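Local coordinates for protein HIAXHD3 (Humicola insolens, PDB 3ZXK) that removes arabinofuranose side chains, probably from arabinoxylan, as an exo-acting family GH43 glycoside hydrolase, and was the starting point for engineering endo-xylanase activity, at residues T371-I376 against V401-R406; L427-D432 against W502-G507; A463-A468 against F496-S501. All coordinates share one frame; numbering follows the deposited sequence.

Interaction 1 of 3, residues T371-I376 against V401-R406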
loop_
_atom_site.group_PDB
_atom_site.type_symbol
_atom_site.label_atom_id
_atom_site.label_comp_id
_atom_site.label_asym_id
_atom_site.label_seq_id
_atom_site.Cartn_x
_atom_site.Cartn_y
_atom_site.Cartn_z
ATOM N N THR A 371 -1.224 -7.733 -14.631
ATOM C CA THR A 371 0.044 -7.086 -14.314
ATOM C C THR A 371 0.300 -7.213 -12.799
ATOM O O THR A 371 -0.510 -6.777 -12.000
ATOM C CB THR A 371 0.034 -5.628 -14.809
ATOM O OG1 THR A 371 -0.130 -5.615 -16.221
ATOM C CG2 THR A 371 1.343 -4.902 -14.456
ATOM N N LEU A 372 1.415 -7.842 -12.434
ATOM C CA LEU A 372 1.728 -8.151 -11.030
ATOM C C LEU A 372 2.722 -7.107 -10.559
ATOM O O LEU A 372 3.756 -6.903 -11.205
ATOM C CB LEU A 372 2.360 -9.525 -10.933
ATOM C CG LEU A 372 2.524 -10.074 -9.501
ATOM C CD1 LEU A 372 1.208 -10.385 -8.783
ATOM C CD2 LEU A 372 3.408 -11.320 -9.447
ATOM N N THR A 373 2.422 -6.459 -9.441
ATOM C CA THR A 373 3.210 -5.307 -8.986
ATOM C C THR A 373 3.693 -5.449 -7.550
ATOM O O THR A 373 3.187 -6.279 -6.743
ATOM C CB THR A 373 2.429 -3.978 -9.125
ATOM O OG1 THR A 373 1.420 -3.877 -8.114
ATOM C CG2 THR A 373 1.787 -3.845 -10.527
ATOM N N ARG A 374 4.659 -4.615 -7.210
ATOM C CA ARG A 374 5.136 -4.526 -5.847
ATOM C C ARG A 374 5.799 -3.176 -5.597
ATOM O O ARG A 374 6.235 -2.506 -6.526
ATOM C CB ARG A 374 6.053 -5.685 -5.469
ATOM C CG ARG A 374 7.348 -5.728 -6.269
ATOM C CD ARG A 374 8.086 -7.019 -5.972
ATOM N NE ARG A 374 8.770 -6.976 -4.686
ATOM C CZ ARG A 374 9.005 -8.045 -3.927
ATOM N NH1 ARG A 374 8.559 -9.244 -4.293
ATOM N NH2 ARG A 374 9.667 -7.917 -2.791
ATOM N N ARG A 375 5.836 -2.796 -4.328
ATOM C CA ARG A 375 6.343 -1.481 -3.891
ATOM C C ARG A 375 7.841 -1.384 -4.067
ATOM O O ARG A 375 8.545 -2.361 -3.887
ATOM C CB ARG A 375 5.975 -1.222 -2.431
ATOM C CG ARG A 375 4.483 -1.119 -2.240
ATOM C CD ARG A 375 4.104 -1.238 -0.772
ATOM N NE ARG A 375 2.650 -1.197 -0.604
ATOM C CZ ARG A 375 1.830 -2.235 -0.818
ATOM N NH1 ARG A 375 2.319 -3.442 -1.160
ATOM N NH2 ARG A 375 0.514 -2.081 -0.612
ATOM N N ILE A 376 8.306 -0.193 -4.430
ATOM C CA ILE A 376 9.737 0.104 -4.508
ATOM C C ILE A 376 10.190 0.611 -3.119
ATOM O O ILE A 376 9.569 1.526 -2.557
ATOM C CB ILE A 376 10.000 1.190 -5.591
ATOM C CG1 ILE A 376 9.551 0.713 -7.007
ATOM C CG2 ILE A 376 11.486 1.564 -5.604
ATOM C CD1 ILE A 376 9.524 1.810 -8.059
ATOM N N VAL A 401 7.876 -3.365 -15.925
ATOM C CA VAL A 401 7.355 -2.038 -15.998
ATOM C C VAL A 401 7.577 -1.259 -14.706
ATOM O O VAL A 401 7.459 -1.789 -13.577
ATOM C CB VAL A 401 5.855 -2.068 -16.414
ATOM C CG1 VAL A 401 5.009 -2.929 -15.422
ATOM C CG2 VAL A 401 5.271 -0.644 -16.585
ATOM N N LEU A 402 7.936 0.009 -14.895
ATOM C CA LEU A 402 7.920 1.020 -13.849
ATOM C C LEU A 402 6.501 1.579 -13.920
ATOM O O LEU A 402 6.174 2.358 -14.841
ATOM C CB LEU A 402 8.964 2.091 -14.156
ATOM C CG LEU A 402 8.926 3.150 -13.055
ATOM C CD1 LEU A 402 9.606 2.670 -11.780
ATOM C CD2 LEU A 402 9.589 4.424 -13.504
ATOM N N PHE A 403 5.640 1.111 -13.005
ATOM C CA PHE A 403 4.204 1.238 -13.195
ATOM C C PHE A 403 3.587 2.346 -12.357
ATOM O O PHE A 403 3.728 2.382 -11.150
ATOM C CB PHE A 403 3.502 -0.111 -12.885
ATOM C CG PHE A 403 2.052 -0.132 -13.296
ATOM C CD1 PHE A 403 1.682 -0.337 -14.637
ATOM C CD2 PHE A 403 1.048 0.063 -12.350
ATOM C CE1 PHE A 403 0.330 -0.328 -15.008
ATOM C CE2 PHE A 403 -0.300 0.080 -12.721
ATOM C CZ PHE A 403 -0.660 -0.122 -14.048
ATOM N N ARG A 404 2.881 3.235 -13.037
ATOM C CA ARG A 404 2.084 4.298 -12.440
ATOM C C ARG A 404 1.352 4.973 -13.610
ATOM O O ARG A 404 1.341 4.462 -14.743
ATOM C CB ARG A 404 2.954 5.287 -11.652
ATOM C CG ARG A 404 2.233 5.942 -10.497
ATOM C CD ARG A 404 2.988 7.142 -9.949
ATOM N NE ARG A 404 2.349 7.729 -8.773
ATOM C CZ ARG A 404 1.789 8.944 -8.714
ATOM N NH1 ARG A 404 1.692 9.728 -9.788
ATOM N NH2 ARG A 404 1.319 9.389 -7.552
ATOM N N ASP A 405 0.767 6.140 -13.350
ATOM C CA ASP A 405 0.046 6.888 -14.390
ATOM C C ASP A 405 0.958 7.489 -15.484
ATOM O O ASP A 405 0.465 7.825 -16.547
ATOM C CB ASP A 405 -0.815 7.996 -13.776
ATOM C CG ASP A 405 -0.019 8.975 -12.928
ATOM O OD1 ASP A 405 0.985 8.577 -12.301
ATOM O OD2 ASP A 405 -0.435 10.147 -12.875
ATOM N N ARG A 406 2.251 7.654 -15.206
ATOM C CA ARG A 406 3.266 7.927 -16.250
ATOM C C ARG A 406 4.273 6.808 -16.151
ATOM O O ARG A 406 5.020 6.726 -15.183
ATOM C CB ARG A 406 3.972 9.267 -16.024
ATOM C CG ARG A 406 4.795 9.721 -17.232
ATOM C CD ARG A 406 5.958 10.601 -16.837
ATOM N NE ARG A 406 5.468 11.936 -16.497
ATOM C CZ ARG A 406 6.222 12.909 -16.011
ATOM N NH1 ARG A 406 7.534 12.709 -15.845
ATOM N NH2 ARG A 406 5.670 14.080 -15.721
#
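Ile376 and Leu402 make the tight end of this contact. The CD1 methyl of Ile376 meets the CD1 methyl of Leu402 at 3.8 Å, the two side chains crossing at about a right angle and touching end to end. Leu402 starts off pointing away from 371-376; its CG lies anti to the backbone N (chi1 180°), and from there the branch carrying CD1 comes back to the isoleucine.

The rest of the contact is looser. Thr373 turns its methyl CG2 to the Phe403 ring and comes within 4.4 Å of CD2, obliquely to the ring, while its hydroxyl is spent elsewhere, bonded to Glu334 O and to Arg509 NH1. Two residues earlier on the same side, CG2 of Thr371 lies 4.3 Å from CG1 of Val401. These are methyl contacts at the limit of touching, yet every residue involved is buried, so the looseness is one of spacing and not of exposure to solvent.

The spacing follows from the fold, a concanavalin A-like β-sandwich. Strands 372-375 and 396-403 are not sheet neighbours: both pair antiparallel with 509-516, which runs between them, and the side chains reach across it. Phe513 touches Thr371 and Val401, Phe510 packs on Ile376, and Tyr38 of strand 38-39 adjoins both Thr373 and Phe403.

Interaction 2 of 3, residues L427-D432 against W502-G507. With XYP (beta-D-xylopyranose), chain C.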
loop_
_atom_site.group_PDB
_atom_site.type_symbol
_atom_site.label_atom_id
_atom_site.label_comp_id
_atom_site.label_asym_id
_atom_site.label_seq_id
_atom_site.Cartn_x
_atom_site.Cartn_y
_atom_site.Cartn_z
ATOM N N LEU A 427 3.926 6.079 -21.783
ATOM C CA LEU A 427 2.669 5.427 -21.406
ATOM C C LEU A 427 2.012 6.314 -20.366
ATOM O O LEU A 427 2.567 6.516 -19.293
ATOM C CB LEU A 427 2.944 4.051 -20.804
ATOM C CG LEU A 427 3.607 2.963 -21.661
ATOM C CD1 LEU A 427 4.308 1.922 -20.802
ATOM C CD2 LEU A 427 2.557 2.336 -22.569
ATOM N N ARG A 428 0.848 6.863 -20.675
ATOM C CA ARG A 428 0.258 7.884 -19.795
ATOM C C ARG A 428 -1.245 7.722 -19.657
ATOM O O ARG A 428 -1.945 7.519 -20.661
ATOM C CB ARG A 428 0.510 9.301 -20.340
ATOM C CG ARG A 428 1.967 9.725 -20.388
ATOM C CD ARG A 428 2.128 11.154 -20.869
ATOM N NE ARG A 428 1.743 11.369 -22.260
ATOM C CZ ARG A 428 0.667 12.050 -22.656
ATOM N NH1 ARG A 428 -0.158 12.584 -21.764
ATOM N NH2 ARG A 428 0.402 12.188 -23.948
ATOM N N LEU A 429 -1.729 7.871 -18.425
ATOM C CA LEU A 429 -3.152 8.087 -18.139
ATOM C C LEU A 429 -3.383 9.572 -17.984
ATOM O O LEU A 429 -2.517 10.276 -17.474
ATOM C CB LEU A 429 -3.543 7.434 -16.817
ATOM C CG LEU A 429 -3.523 5.920 -16.742
ATOM C CD1 LEU A 429 -3.849 5.422 -15.337
ATOM C CD2 LEU A 429 -4.477 5.330 -17.791
ATOM N N ASN A 430 -4.574 10.028 -18.359
ATOM C CA ASN A 430 -4.997 11.402 -18.125
ATOM C C ASN A 430 -5.485 11.513 -16.678
ATOM O O ASN A 430 -6.375 10.771 -16.286
ATOM C CB ASN A 430 -6.141 11.698 -19.087
ATOM C CG ASN A 430 -6.604 13.147 -19.066
ATOM O OD1 ASN A 430 -6.285 13.939 -18.181
ATOM N ND2 ASN A 430 -7.391 13.490 -20.068
ATOM N N GLU A 431 -4.912 12.422 -15.884
ATOM C CA GLU A 431 -5.312 12.569 -14.474
ATOM C C GLU A 431 -6.758 13.019 -14.312
ATOM O O GLU A 431 -7.343 12.853 -13.239
ATOM C CB GLU A 431 -4.418 13.583 -13.762
ATOM C CG GLU A 431 -2.932 13.259 -13.782
ATOM C CD GLU A 431 -2.157 14.279 -12.966
ATOM O OE1 GLU A 431 -2.523 15.483 -13.007
ATOM O OE2 GLU A 431 -1.207 13.880 -12.275
ATOM N N ASP A 432 -7.317 13.613 -15.365
ATOM C CA ASP A 432 -8.736 13.951 -15.379
ATOM C C ASP A 432 -9.531 12.784 -15.943
ATOM O O ASP A 432 -9.827 12.734 -17.144
ATOM C CB ASP A 432 -8.999 15.206 -16.203
ATOM C CG ASP A 432 -10.343 15.844 -15.881
ATOM O OD1 ASP A 432 -11.200 15.181 -15.263
ATOM O OD2 ASP A 432 -10.538 17.025 -16.226
ATOM N N TRP A 502 0.651 13.890 -7.115
ATOM C CA TRP A 502 -0.009 13.088 -6.094
ATOM C C TRP A 502 -1.319 12.525 -6.535
ATOM O O TRP A 502 -1.858 11.693 -5.849
ATOM C CB TRP A 502 -0.179 13.904 -4.813
ATOM C CG TRP A 502 -1.014 15.146 -4.961
ATOM C CD1 TRP A 502 -0.577 16.450 -5.139
ATOM C CD2 TRP A 502 -2.482 15.237 -4.916
ATOM N NE1 TRP A 502 -1.650 17.321 -5.229
ATOM C CE2 TRP A 502 -2.819 16.651 -5.097
ATOM C CE3 TRP A 502 -3.518 14.313 -4.748
ATOM C CZ2 TRP A 502 -4.140 17.102 -5.086
ATOM C CZ3 TRP A 502 -4.836 14.773 -4.761
ATOM C CH2 TRP A 502 -5.140 16.134 -4.924
ATOM N N ARG A 503 -1.853 12.944 -7.684
ATOM C CA ARG A 503 -3.239 12.596 -8.029
ATOM C C ARG A 503 -3.583 11.106 -8.168
ATOM O O ARG A 503 -4.693 10.696 -7.818
ATOM C CB ARG A 503 -3.718 13.405 -9.239
ATOM C CG ARG A 503 -3.711 14.907 -8.965
ATOM C CD ARG A 503 -4.538 15.715 -9.947
ATOM N NE ARG A 503 -4.496 17.138 -9.608
ATOM C CZ ARG A 503 -5.345 17.759 -8.788
ATOM N NH1 ARG A 503 -6.332 17.093 -8.204
ATOM N NH2 ARG A 503 -5.210 19.063 -8.556
ATOM N N TYR A 504 -2.625 10.296 -8.619
ATOM C CA TYR A 504 -2.820 8.838 -8.667
ATOM C C TYR A 504 -2.730 8.188 -7.277
ATOM O O TYR A 504 -3.088 7.031 -7.111
ATOM C CB TYR A 504 -1.782 8.248 -9.624
ATOM C CG TYR A 504 -1.936 6.779 -9.942
ATOM C CD1 TYR A 504 -2.887 6.353 -10.872
ATOM C CD2 TYR A 504 -1.113 5.819 -9.338
ATOM C CE1 TYR A 504 -3.037 5.013 -11.194
ATOM C CE2 TYR A 504 -1.239 4.470 -9.658
ATOM C CZ TYR A 504 -2.198 4.060 -10.575
ATOM O OH TYR A 504 -2.316 2.710 -10.860
ATOM N N PHE A 505 -2.193 8.939 -6.331
ATOM C CA PHE A 505 -2.036 8.567 -4.916
ATOM C C PHE A 505 -0.978 7.505 -4.659
ATOM O O PHE A 505 -0.037 7.755 -3.907
ATOM C CB PHE A 505 -3.377 8.220 -4.240
ATOM C CG PHE A 505 -4.279 9.410 -4.029
ATOM C CD1 PHE A 505 -3.991 10.370 -3.062
ATOM C CD2 PHE A 505 -5.415 9.566 -4.811
ATOM C CE1 PHE A 505 -4.838 11.464 -2.875
ATOM C CE2 PHE A 505 -6.257 10.665 -4.646
ATOM C CZ PHE A 505 -5.970 11.612 -3.674
ATOM N N THR A 506 -1.118 6.334 -5.264
ATOM C CA THR A 506 -0.146 5.261 -5.086
ATOM C C THR A 506 1.220 5.677 -5.649
ATOM O O THR A 506 1.288 6.416 -6.615
ATOM C CB THR A 506 -0.660 4.023 -5.854
ATOM O OG1 THR A 506 -1.939 3.682 -5.326
ATOM C CG2 THR A 506 0.285 2.799 -5.705
ATOM N N GLY A 507 2.305 5.221 -5.044
ATOM C CA GLY A 507 3.628 5.500 -5.581
ATOM C C GLY A 507 3.979 4.650 -6.786
ATOM O O GLY A 507 3.207 3.772 -7.202
HETATM O O1 XYP C . -2.316 21.374 -1.947
HETATM C C1 XYP C . -3.053 20.326 -1.306
HETATM C C2 XYP C . -4.566 20.573 -1.371
HETATM C C3 XYP C . -5.287 19.448 -0.627
HETATM C C4 XYP C . -4.911 18.110 -1.261
HETATM C C5 XYP C . -3.386 17.948 -1.351
HETATM O O2 XYP C . -4.916 21.834 -0.794
HETATM O O3 XYP C . -6.712 19.626 -0.663
HETATM O O4 XYP C . -5.516 17.045 -0.510
HETATM O O5 XYP C . -2.753 19.087 -1.960
HETATM O O HOH W 1 -0.643 11.355 -10.530
#
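Glu431 and Arg503 meet at about a right angle, the aliphatic part of the arginine doing the touching. OE1 of Glu431 sits 3.7 Å from CD of Arg503 and 4.3 Å from its NE, too far for a salt bridge. The carboxylate and guanidinium planes stand 75° apart, with OE1 near the guanidinium plane at its edge. A water completes the polar link, donating to OE2 of Glu431 and accepting from Tyr504 N. Deeper in, CD1 of Leu429 touches CE1 of Tyr504 at 4.2 Å.

A type I β-turn, Trp502 to Phe505, closed by Phe505 N to Trp502 O at 2.8 Å, carries part of the glycan pocket. Trp502 is sandwiched: C5 of a xylose lies 3.8 Å above one ring face, offset toward the rim, a CH-pi approach, and CG of Arg503 lies over the centre of the other. Arg503 runs extended from CG to NE (chi3 179°) along the indole, which brings Trp502 CZ2 3.7 Å above a face of the guanidinium, offset toward its rim. With an alanine in place of Trp502, the xylose would probably lose the face it packs on and one side of the Arg503 chain its backing.

Further out, Ser501 OG bonds both Glu431 OE2 and Arg503 N, tying acid to turn. Tyr504 OH bonds Tyr38 OH. The Phe505 ring meets Phe36 nearly parallel and Trp84, another pocket residue, at a steep tilt.

Interaction 3 of 3, residues A463-A468 against F496-S501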
loop_
_atom_site.group_PDB
_atom_site.type_symbol
_atom_site.label_atom_id
_atom_site.label_comp_id
_atom_site.label_asym_id
_atom_site.label_seq_id
_atom_site.Cartn_x
_atom_site.Cartn_y
_atom_site.Cartn_z
ATOM N N ALA A 463 15.422 2.327 -10.203
ATOM C CA ALA A 463 14.542 3.446 -9.900
ATOM C C ALA A 463 15.058 4.353 -8.804
ATOM O O ALA A 463 15.486 3.913 -7.759
ATOM C CB ALA A 463 13.180 2.927 -9.477
ATOM N N ASP A 464 14.959 5.644 -9.030
ATOM C CA ASP A 464 15.287 6.604 -7.989
ATOM C C ASP A 464 13.984 7.215 -7.499
ATOM O O ASP A 464 13.275 7.891 -8.279
ATOM C CB ASP A 464 16.210 7.693 -8.566
ATOM C CG ASP A 464 16.643 8.723 -7.515
ATOM O OD1 ASP A 464 16.308 8.529 -6.340
ATOM O OD2 ASP A 464 17.306 9.721 -7.858
ATOM N N ILE A 465 13.629 6.945 -6.247
ATOM C CA ILE A 465 12.425 7.523 -5.646
ATOM C C ILE A 465 12.772 8.529 -4.556
ATOM O O ILE A 465 11.941 8.825 -3.686
ATOM C CB ILE A 465 11.375 6.473 -5.166
ATOM C CG1 ILE A 465 11.966 5.433 -4.191
ATOM C CG2 ILE A 465 10.768 5.792 -6.392
ATOM C CD1 ILE A 465 10.934 4.653 -3.383
ATOM N N THR A 466 13.987 9.064 -4.589
ATOM C CA THR A 466 14.347 10.113 -3.621
ATOM C C THR A 466 13.269 11.211 -3.657
ATOM O O THR A 466 12.927 11.674 -4.740
ATOM C CB THR A 466 15.717 10.733 -3.971
ATOM O OG1 THR A 466 16.709 9.697 -4.012
ATOM C CG2 THR A 466 16.130 11.782 -2.928
ATOM N N PRO A 467 12.680 11.587 -2.504
ATOM C CA PRO A 467 11.550 12.518 -2.522
ATOM C C PRO A 467 11.851 13.807 -3.294
ATOM O O PRO A 467 12.946 14.380 -3.205
ATOM C CB PRO A 467 11.274 12.766 -1.036
ATOM C CG PRO A 467 11.671 11.480 -0.407
ATOM C CD PRO A 467 12.902 11.049 -1.149
ATOM N N ALA A 468 10.859 14.234 -4.058
ATOM C CA ALA A 468 11.002 15.460 -4.867
ATOM C C ALA A 468 9.704 16.247 -4.835
ATOM O O ALA A 468 9.489 17.117 -5.663
ATOM C CB ALA A 468 11.424 15.132 -6.299
ATOM N N PHE A 496 14.264 7.676 -17.870
ATOM C CA PHE A 496 12.848 8.021 -17.876
ATOM C C PHE A 496 12.525 8.926 -16.695
ATOM O O PHE A 496 12.781 8.555 -15.547
ATOM C CB PHE A 496 12.009 6.740 -17.842
ATOM C CG PHE A 496 10.549 6.966 -17.549
ATOM C CD1 PHE A 496 9.679 7.435 -18.541
ATOM C CD2 PHE A 496 10.038 6.699 -16.283
ATOM C CE1 PHE A 496 8.327 7.616 -18.263
ATOM C CE2 PHE A 496 8.698 6.908 -16.000
ATOM C CZ PHE A 496 7.847 7.360 -16.988
ATOM N N ALA A 497 11.969 10.102 -16.996
ATOM C CA ALA A 497 11.603 11.079 -15.989
ATOM C C ALA A 497 10.256 10.703 -15.349
ATOM O O ALA A 497 9.251 10.470 -16.041
ATOM C CB ALA A 497 11.520 12.469 -16.599
ATOM N N MET A 498 10.241 10.697 -14.027
ATOM C CA MET A 498 9.088 10.216 -13.253
ATOM C C MET A 498 8.233 11.355 -12.747
ATOM O O MET A 498 8.756 12.408 -12.344
ATOM C CB MET A 498 9.575 9.383 -12.084
ATOM C CG MET A 498 10.461 8.234 -12.527
ATOM S SD MET A 498 11.634 7.750 -11.250
ATOM C CE MET A 498 10.457 7.118 -10.061
ATOM N N THR A 499 6.907 11.168 -12.740
ATOM C CA THR A 499 6.034 12.234 -12.220
ATOM C C THR A 499 6.103 12.412 -10.690
ATOM O O THR A 499 6.245 11.428 -9.956
ATOM C CB THR A 499 4.569 12.053 -12.663
ATOM O OG1 THR A 499 3.827 13.211 -12.262
ATOM C CG2 THR A 499 3.974 10.780 -12.067
ATOM N N ASN A 500 5.999 13.667 -10.222
ATOM C CA ASN A 500 5.848 13.974 -8.779
ATOM C C ASN A 500 4.406 14.253 -8.365
ATOM O O ASN A 500 4.159 14.580 -7.201
ATOM C CB ASN A 500 6.705 15.176 -8.364
ATOM C CG ASN A 500 8.178 14.885 -8.452
ATOM O OD1 ASN A 500 8.641 13.808 -8.036
ATOM N ND2 ASN A 500 8.932 15.830 -9.031
ATOM N N SER A 501 3.460 14.109 -9.296
ATOM C CA SER A 501 2.064 14.366 -9.006
ATOM C C SER A 501 1.538 13.388 -7.955
ATOM O O SER A 501 1.904 12.201 -7.944
ATOM C CB SER A 501 1.238 14.194 -10.269
ATOM O OG SER A 501 -0.145 14.382 -9.993
#
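Met498 lays its thioether against a buried backbone carbonyl that has no hydrogen-bond partner in the model. Its SD is 3.4 Å from Asp464 O, and its CE methyl approaches that oxygen just as closely, so the carbonyl is covered by sulfur and methyl in place of a donor. The bend at the end of the chain (chi3 67°) folds CE back to make this possible. The same methyl goes on to touch CG2 of Ile465 at 3.9 Å, making Met498 the side chain that links two successive residues of 463-468.

The second point of touch lies further along both segments, where the backbones draw nearer. There CB of Ala468 comes obliquely against the amide of Asn500, 3.5 Å from OD1 and 3.8 Å from ND2. ND2 of Asn500 bonds Thr473 O, which holds the group against the alanine methyl, and Ala468 O is taken by Thr471 OG1.

Each segment also shapes itself. OD1 of Asp464 accepts from Thr466 N at 3.0 Å, the donor standing above the carboxylate plane to make an Asx turn, and from Thr466 OG1 at 2.6 Å through the syn lone pair; two donors thus pin the carboxylate just where the strand ends. In the other segment, Thr499 OG1 takes Ser501 N at 3.1 Å in an ST turn.

Strands 457-464 and 490-497 stand on either side of 476-482 in one antiparallel sheet of the concanavalin A-like sandwich, and the contact joins the ends of these two as they run out into loops. Met498 packs on Thr477 of the middle strand, as Ala463 does. Beyond 457-464 comes strand 380-388, whose Lys380 touches Asp464 and Thr466. On the loop side, Tyr269 and Pro270 of the family 43 part meet Ala468 and Asn500.

In the fold
Interactions 1 and 3 are buried and repeat one plan in the two sheets of the sandwich: each joins two strands that flank a third, 509-516 in the first case and 476-482 in the other. Interaction 1 is purely apolar, while interaction 3 mixes sulfur, amide and carbonyl where strands give way to loops. Interaction 2 lies nearer the surface, wetter and more charged, and reaches the bound glycan. Arg404, next to Phe403 on segment 401-406, reaches the segments of interactions 2 and 3: NE bonds Thr506 O, NH2 makes a weak bond to Ser501 O, and NH1 packs on Thr499. Arg406 NH1 adds a bond to Ala497 O, and Asp405 O accepts from Leu429 N.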